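BAR/IMD domain-containing adapter protein 2-like 2 (Mus musculus, PDB 3OK8) binds phosphoinositides, apparently with no clear preference among them, and induces planar or gently curved membrane structures. Local coordinates at residues S13-Y18 with H123-Y128; D8-S13 with A169-S174. All coordinates share one frame; numbering follows the deposited sequence.

Both contacts begin near the N terminus, on helix 5-66 of the IMD domain. Interaction 2 starts first: residues 8-13 meet residues 169-174 of helix 153-217, closing a loop of 155 residues. Interaction 1 follows directly, with residues 13-18 against residues 123-128 of helix 71-147, and its loop of 104 residues is nested inside the first. Ser13 belongs to both segments of the first helix. The contact centres are only 7 Å apart, and their residues touch, as where Tyr124 CD2 lies 3.3 Å from Ser174 OG. Together they tie the start of the first helix to both other helices of the three-helix bundle.

Interaction 1 (S13-Y18 with H123-Y128)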
loop_
_atom_site.group_PDB
_atom_site.type_symbol
_atom_site.label_atom_id
_atom_site.label_comp_id
_atom_site.label_asym_id
_atom_site.label_seq_id
_atom_site.Cartn_x
_atom_site.Cartn_y
_atom_site.Cartn_z
ATOM N N SER A 13 -14.628 20.684 -37.367
ATOM C CA SER A 13 -13.431 20.272 -36.644
ATOM C C SER A 13 -13.332 20.935 -35.280
ATOM O O SER A 13 -12.930 20.309 -34.304
ATOM C CB SER A 13 -12.179 20.584 -37.459
ATOM O OG SER A 13 -11.856 19.500 -38.310
ATOM N N THR A 14 -13.693 22.211 -35.222
ATOM C CA THR A 14 -13.703 22.949 -33.967
ATOM C C THR A 14 -14.792 22.421 -33.034
ATOM O O THR A 14 -14.637 22.416 -31.811
ATOM C CB THR A 14 -13.937 24.447 -34.210
ATOM O OG1 THR A 14 -12.952 24.942 -35.126
ATOM C CG2 THR A 14 -13.847 25.216 -32.905
ATOM N N MET A 15 -15.894 21.978 -33.627
ATOM C CA MET A 15 -17.028 21.472 -32.871
ATOM C C MET A 15 -16.737 20.094 -32.293
ATOM O O MET A 15 -17.161 19.777 -31.189
ATOM C CB MET A 15 -18.273 21.440 -33.756
ATOM C CG MET A 15 -18.950 22.794 -33.866
ATOM S SD MET A 15 -19.778 23.218 -32.321
ATOM C CE MET A 15 -19.359 24.941 -32.171
ATOM N N ALA A 16 -15.998 19.289 -33.048
ATOM C CA ALA A 16 -15.577 17.970 -32.605
ATOM C C ALA A 16 -14.710 18.056 -31.348
ATOM O O ALA A 16 -14.699 17.140 -30.529
ATOM C CB ALA A 16 -14.817 17.274 -33.712
ATOM N N ILE A 17 -13.982 19.159 -31.213
ATOM C CA ILE A 17 -13.073 19.370 -30.098
ATOM C C ILE A 17 -13.794 19.810 -28.831
ATOM O O ILE A 17 -13.563 19.254 -27.756
ATOM C CB ILE A 17 -12.004 20.396 -30.443
ATOM C CG1 ILE A 17 -11.046 19.813 -31.478
ATOM C CG2 ILE A 17 -11.268 20.827 -29.174
ATOM C CD1 ILE A 17 -10.026 20.811 -31.999
ATOM N N TYR A 18 -14.654 20.813 -28.951
ATOM C CA TYR A 18 -15.531 21.192 -27.850
ATOM C C TYR A 18 -16.395 20.023 -27.389
ATOM O O TYR A 18 -16.692 19.890 -26.200
ATOM C CB TYR A 18 -16.421 22.368 -28.248
ATOM C CG TYR A 18 -15.665 23.664 -28.245
ATOM C CD1 TYR A 18 -15.141 24.169 -27.061
ATOM C CD2 TYR A 18 -15.448 24.380 -29.424
ATOM C CE1 TYR A 18 -14.433 25.346 -27.042
ATOM C CE2 TYR A 18 -14.737 25.565 -29.413
ATOM C CZ TYR A 18 -14.237 26.040 -28.219
ATOM O OH TYR A 18 -13.522 27.202 -28.176
ATOM N N HIS A 123 -20.267 30.807 -27.577
ATOM C CA HIS A 123 -19.718 32.037 -28.133
ATOM C C HIS A 123 -19.239 31.779 -29.556
ATOM O O HIS A 123 -19.557 32.529 -30.475
ATOM C CB HIS A 123 -18.562 32.535 -27.265
ATOM C CG HIS A 123 -17.995 33.852 -27.699
ATOM N ND1 HIS A 123 -16.970 33.955 -28.618
ATOM C CD2 HIS A 123 -18.292 35.120 -27.325
ATOM C CE1 HIS A 123 -16.664 35.227 -28.793
ATOM N NE2 HIS A 123 -17.449 35.956 -28.019
ATOM N N TYR A 124 -18.484 30.700 -29.733
ATOM C CA TYR A 124 -17.956 30.357 -31.039
ATOM C C TYR A 124 -19.057 30.066 -32.042
ATOM O O TYR A 124 -19.066 30.620 -33.135
ATOM C CB TYR A 124 -17.028 29.156 -30.961
ATOM C CG TYR A 124 -16.744 28.559 -32.317
ATOM C CD1 TYR A 124 -17.350 27.376 -32.720
ATOM C CD2 TYR A 124 -15.889 29.192 -33.205
ATOM C CE1 TYR A 124 -17.096 26.836 -33.967
ATOM C CE2 TYR A 124 -15.629 28.660 -34.448
ATOM C CZ TYR A 124 -16.235 27.486 -34.828
ATOM O OH TYR A 124 -15.969 26.965 -36.076
ATOM N N GLU A 125 -19.981 29.181 -31.690
ATOM C CA GLU A 125 -21.039 28.840 -32.629
ATOM C C GLU A 125 -21.818 30.080 -33.086
ATOM O O GLU A 125 -22.015 30.296 -34.282
ATOM C CB GLU A 125 -21.988 27.809 -32.036
ATOM C CG GLU A 125 -22.742 27.041 -33.100
ATOM C CD GLU A 125 -23.799 26.129 -32.525
ATOM O OE1 GLU A 125 -23.588 25.583 -31.416
ATOM O OE2 GLU A 125 -24.842 25.959 -33.190
ATOM N N ILE A 126 -22.246 30.892 -32.124
ATOM C CA ILE A 126 -23.052 32.067 -32.405
ATOM C C ILE A 126 -22.321 33.082 -33.279
ATOM O O ILE A 126 -22.936 33.716 -34.124
ATOM C CB ILE A 126 -23.535 32.749 -31.111
ATOM C CG1 ILE A 126 -24.661 33.738 -31.418
ATOM C CG2 ILE A 126 -22.387 33.451 -30.413
ATOM C CD1 ILE A 126 -25.225 34.427 -30.189
ATOM N N GLU A 127 -21.017 33.241 -33.087
ATOM C CA GLU A 127 -20.277 34.189 -33.910
ATOM C C GLU A 127 -20.108 33.652 -35.316
ATOM O O GLU A 127 -20.120 34.415 -36.275
ATOM C CB GLU A 127 -18.908 34.539 -33.324
ATOM C CG GLU A 127 -18.149 35.528 -34.204
ATOM C CD GLU A 127 -16.894 36.112 -33.568
ATOM O OE1 GLU A 127 -16.222 36.911 -34.253
ATOM O OE2 GLU A 127 -16.571 35.784 -32.402
ATOM N N TYR A 128 -19.954 32.338 -35.436
ATOM C CA TYR A 128 -19.828 31.700 -36.738
ATOM C C TYR A 128 -21.111 31.886 -37.549
ATOM O O TYR A 128 -21.073 32.252 -38.720
ATOM C CB TYR A 128 -19.510 30.216 -36.575
ATOM C CG TYR A 128 -19.326 29.464 -37.874
ATOM C CD1 TYR A 128 -20.421 28.982 -38.580
ATOM C CD2 TYR A 128 -18.060 29.225 -38.386
ATOM C CE1 TYR A 128 -20.261 28.291 -39.761
ATOM C CE2 TYR A 128 -17.889 28.532 -39.562
ATOM C CZ TYR A 128 -18.994 28.070 -40.245
ATOM O OH TYR A 128 -18.829 27.378 -41.414
HETATM O O HOH W 1 -13.150 27.043 -36.299
#
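Thr14 and Tyr124 meet where helix segments 13-18 and 123-128 run nearly antiparallel, at 160°, with their axes 11.4 Å apart. The Tyr124 side chain slants along the interface. Its CG stands anti to the backbone N (chi1 165°), which tilts the ring along its own helix and against Thr14 and Met15. The methyl CG2 of Thr14 lies over one ring face, 3.9 Å from the centroid, in a CH-pi contact offset toward the rim. Met15 approaches differently. Its chain bends at chi2 and chi3 and brings CE to the ring edge, in the ring plane. CE is 3.2 Å from Tyr124 CD1, a tight fit. The same methyl lies 3.9 Å from Glu125 CB, so it also packs on the aliphatic base of that side chain. The ring is thus held by one methyl on a face and another at its edge. The phenol oxygen is met by a water 2.8 Å from Tyr124 OH. This water also sits beside Thr14 OG1, but so close that a bond there is doubtful. Thr14 OG1 is hydrogen-bonded to Phe10 O within its own helix. A leucine in place of Tyr124 would probably leave this water without its phenol partner and Thr14 CG2 without an aromatic face. Antiparallel helix pairing of this kind belongs to the three-helix bundle of the IMD (I-BAR) domain. Tyr18 OH and Ser120 OG of helix 71-147 are hydrogen-bonded. Helix 153-217 closes in through Lys175 on Thr14.

Interaction 2 (D8-S13 with A169-S174); sequences DQFYRS and AFVSES
Phe10 and Val171 carry the apolar contact between segments 8-13 and 169-174, and their CA atoms are 6.4 Å apart. Both side chains leave the backbone toward the other helix and cross at about a right angle. Val171 CG1 does most of the touching. It lies 3.3 Å from Phe10 CG and 3.4 Å from Phe10 CB, so it presses on the base of the ring, approaching it obliquely. Phe10 CG is anti to the carbonyl carbon (chi1 -85°), and the ring reaches past Val171 to the residue that follows it, Ser172. There Phe10 CE1 comes to 3.9 Å from Ser172 CA. Val171 is buried and the fit is close, but its chi1 of 119° is nearly eclipsed, which leaves the exact methyl positions doubtful. The ring also makes a cation-pi interaction with Lys175 of helix 153-217, a second kind of link between the two helices.

Between the two segments themselves the contact is apolar; the hydrogen bonds and the long salt bridge lie within one segment or the other. Arg12 NH1 and Asp8 OD1 form this salt bridge, at 3.7 Å on helix 5-66, with the carboxylate oxygen at the guanidinium edge. Backbone bonds one turn apart, such as Ser13 N to Gln9 O at 2.7 Å, keep the first segment helical. Glu173 has a salt bridge to Arg176 farther along its own helix.

The contact joins the first and third helices of the IMD bundle. Helix 71-147 lies against both: Tyr128 touches Val171, and its ring meets that of Tyr11 with the planes at about 45°.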
loop_
_atom_site.group_PDB
_atom_site.type_symbol
_atom_site.label_atom_id
_atom_site.label_comp_id
_atom_site.label_asym_id
_atom_site.label_seq_id
_atom_site.Cartn_x
_atom_site.Cartn_y
_atom_site.Cartn_z
ATOM N N ASP A 8 -17.075 24.924 -43.472
ATOM C CA ASP A 8 -17.873 24.020 -42.658
ATOM C C ASP A 8 -16.952 22.939 -42.086
ATOM O O ASP A 8 -17.275 22.290 -41.092
ATOM C CB ASP A 8 -19.024 23.398 -43.448
ATOM C CG ASP A 8 -20.157 22.918 -42.544
ATOM O OD1 ASP A 8 -20.436 21.698 -42.516
ATOM O OD2 ASP A 8 -20.762 23.765 -41.848
ATOM N N GLN A 9 -15.799 22.756 -42.724
ATOM C CA GLN A 9 -14.773 21.849 -42.219
ATOM C C GLN A 9 -14.191 22.379 -40.909
ATOM O O GLN A 9 -14.222 21.707 -39.887
ATOM C CB GLN A 9 -13.667 21.662 -43.259
ATOM C CG GLN A 9 -12.308 21.318 -42.674
ATOM C CD GLN A 9 -12.263 19.928 -42.072
ATOM O OE1 GLN A 9 -13.137 19.094 -42.340
ATOM N NE2 GLN A 9 -11.237 19.665 -41.257
ATOM N N PHE A 10 -13.658 23.592 -40.943
ATOM C CA PHE A 10 -13.190 24.226 -39.726
ATOM C C PHE A 10 -14.284 24.197 -38.676
ATOM O O PHE A 10 -14.051 23.826 -37.523
ATOM C CB PHE A 10 -12.737 25.659 -39.996
ATOM C CG PHE A 10 -11.320 25.758 -40.461
ATOM C CD1 PHE A 10 -10.313 26.109 -39.582
ATOM C CD2 PHE A 10 -10.988 25.472 -41.771
ATOM C CE1 PHE A 10 -9.002 26.193 -40.005
ATOM C CE2 PHE A 10 -9.679 25.552 -42.204
ATOM C CZ PHE A 10 -8.683 25.914 -41.321
ATOM N N TYR A 11 -15.484 24.575 -39.083
ATOM C CA TYR A 11 -16.607 24.607 -38.164
ATOM C C TYR A 11 -16.822 23.255 -37.518
ATOM O O TYR A 11 -17.022 23.172 -36.312
ATOM C CB TYR A 11 -17.895 25.011 -38.862
ATOM C CG TYR A 11 -19.075 24.927 -37.938
ATOM C CD1 TYR A 11 -19.365 25.966 -37.068
ATOM C CD2 TYR A 11 -19.884 23.797 -37.908
ATOM C CE1 TYR A 11 -20.434 25.896 -36.206
ATOM C CE2 TYR A 11 -20.956 23.716 -37.048
ATOM C CZ TYR A 11 -21.226 24.771 -36.198
ATOM O OH TYR A 11 -22.293 24.718 -35.334
ATOM N N ARG A 12 -16.800 22.204 -38.332
ATOM C CA ARG A 12 -17.009 20.843 -37.839
ATOM C C ARG A 12 -15.854 20.367 -36.959
ATOM O O ARG A 12 -16.074 19.728 -35.935
ATOM C CB ARG A 12 -17.230 19.869 -39.001
ATOM C CG ARG A 12 -18.666 19.830 -39.514
ATOM C CD ARG A 12 -18.763 19.428 -40.991
ATOM N NE ARG A 12 -17.595 18.684 -41.461
ATOM C CZ ARG A 12 -16.908 18.971 -42.567
ATOM N NH1 ARG A 12 -17.277 19.983 -43.351
ATOM N NH2 ARG A 12 -15.856 18.231 -42.901
ATOM N N SER A 13 -14.628 20.684 -37.367
ATOM C CA SER A 13 -13.431 20.272 -36.644
ATOM C C SER A 13 -13.332 20.935 -35.280
ATOM O O SER A 13 -12.930 20.309 -34.304
ATOM C CB SER A 13 -12.179 20.584 -37.459
ATOM O OG SER A 13 -11.856 19.500 -38.310
ATOM N N ALA A 169 -9.869 34.223 -40.837
ATOM C CA ALA A 169 -9.055 34.528 -39.669
ATOM C C ALA A 169 -9.682 33.971 -38.402
ATOM O O ALA A 169 -9.038 33.224 -37.673
ATOM C CB ALA A 169 -8.858 36.021 -39.534
ATOM N N PHE A 170 -10.931 34.361 -38.156
ATOM C CA PHE A 170 -11.725 33.926 -37.005
ATOM C C PHE A 170 -11.827 32.404 -36.889
ATOM O O PHE A 170 -11.491 31.830 -35.864
ATOM C CB PHE A 170 -13.124 34.559 -37.081
ATOM C CG PHE A 170 -14.206 33.783 -36.361
ATOM C CD1 PHE A 170 -14.918 32.785 -37.014
ATOM C CD2 PHE A 170 -14.541 34.082 -35.052
ATOM C CE1 PHE A 170 -15.918 32.086 -36.370
ATOM C CE2 PHE A 170 -15.540 33.386 -34.405
ATOM C CZ PHE A 170 -16.233 32.387 -35.065
ATOM N N VAL A 171 -12.294 31.763 -37.949
ATOM C CA VAL A 171 -12.414 30.317 -38.000
ATOM C C VAL A 171 -11.077 29.625 -37.734
ATOM O O VAL A 171 -11.024 28.597 -37.066
ATOM C CB VAL A 171 -12.978 29.872 -39.370
ATOM C CG1 VAL A 171 -11.994 28.978 -40.101
ATOM C CG2 VAL A 171 -14.346 29.221 -39.221
ATOM N N SER A 172 -9.999 30.195 -38.258
ATOM C CA SER A 172 -8.675 29.605 -38.108
ATOM C C SER A 172 -8.187 29.757 -36.673
ATOM O O SER A 172 -7.569 28.853 -36.105
ATOM C CB SER A 172 -7.695 30.278 -39.069
ATOM O OG SER A 172 -6.365 29.847 -38.838
ATOM N N GLU A 173 -8.484 30.915 -36.094
ATOM C CA GLU A 173 -8.079 31.235 -34.734
ATOM C C GLU A 173 -8.864 30.421 -33.699
ATOM O O GLU A 173 -8.327 30.038 -32.656
ATOM C CB GLU A 173 -8.263 32.734 -34.486
ATOM C CG GLU A 173 -8.109 33.165 -33.036
ATOM C CD GLU A 173 -6.703 32.928 -32.491
ATOM O OE1 GLU A 173 -5.732 33.167 -33.247
ATOM O OE2 GLU A 173 -6.575 32.511 -31.308
ATOM N N SER A 174 -10.138 30.175 -33.988
ATOM C CA SER A 174 -11.010 29.421 -33.098
ATOM C C SER A 174 -10.563 27.979 -32.952
ATOM O O SER A 174 -10.564 27.431 -31.835
ATOM C CB SER A 174 -12.442 29.446 -33.615
ATOM O OG SER A 174 -13.017 30.722 -33.429
#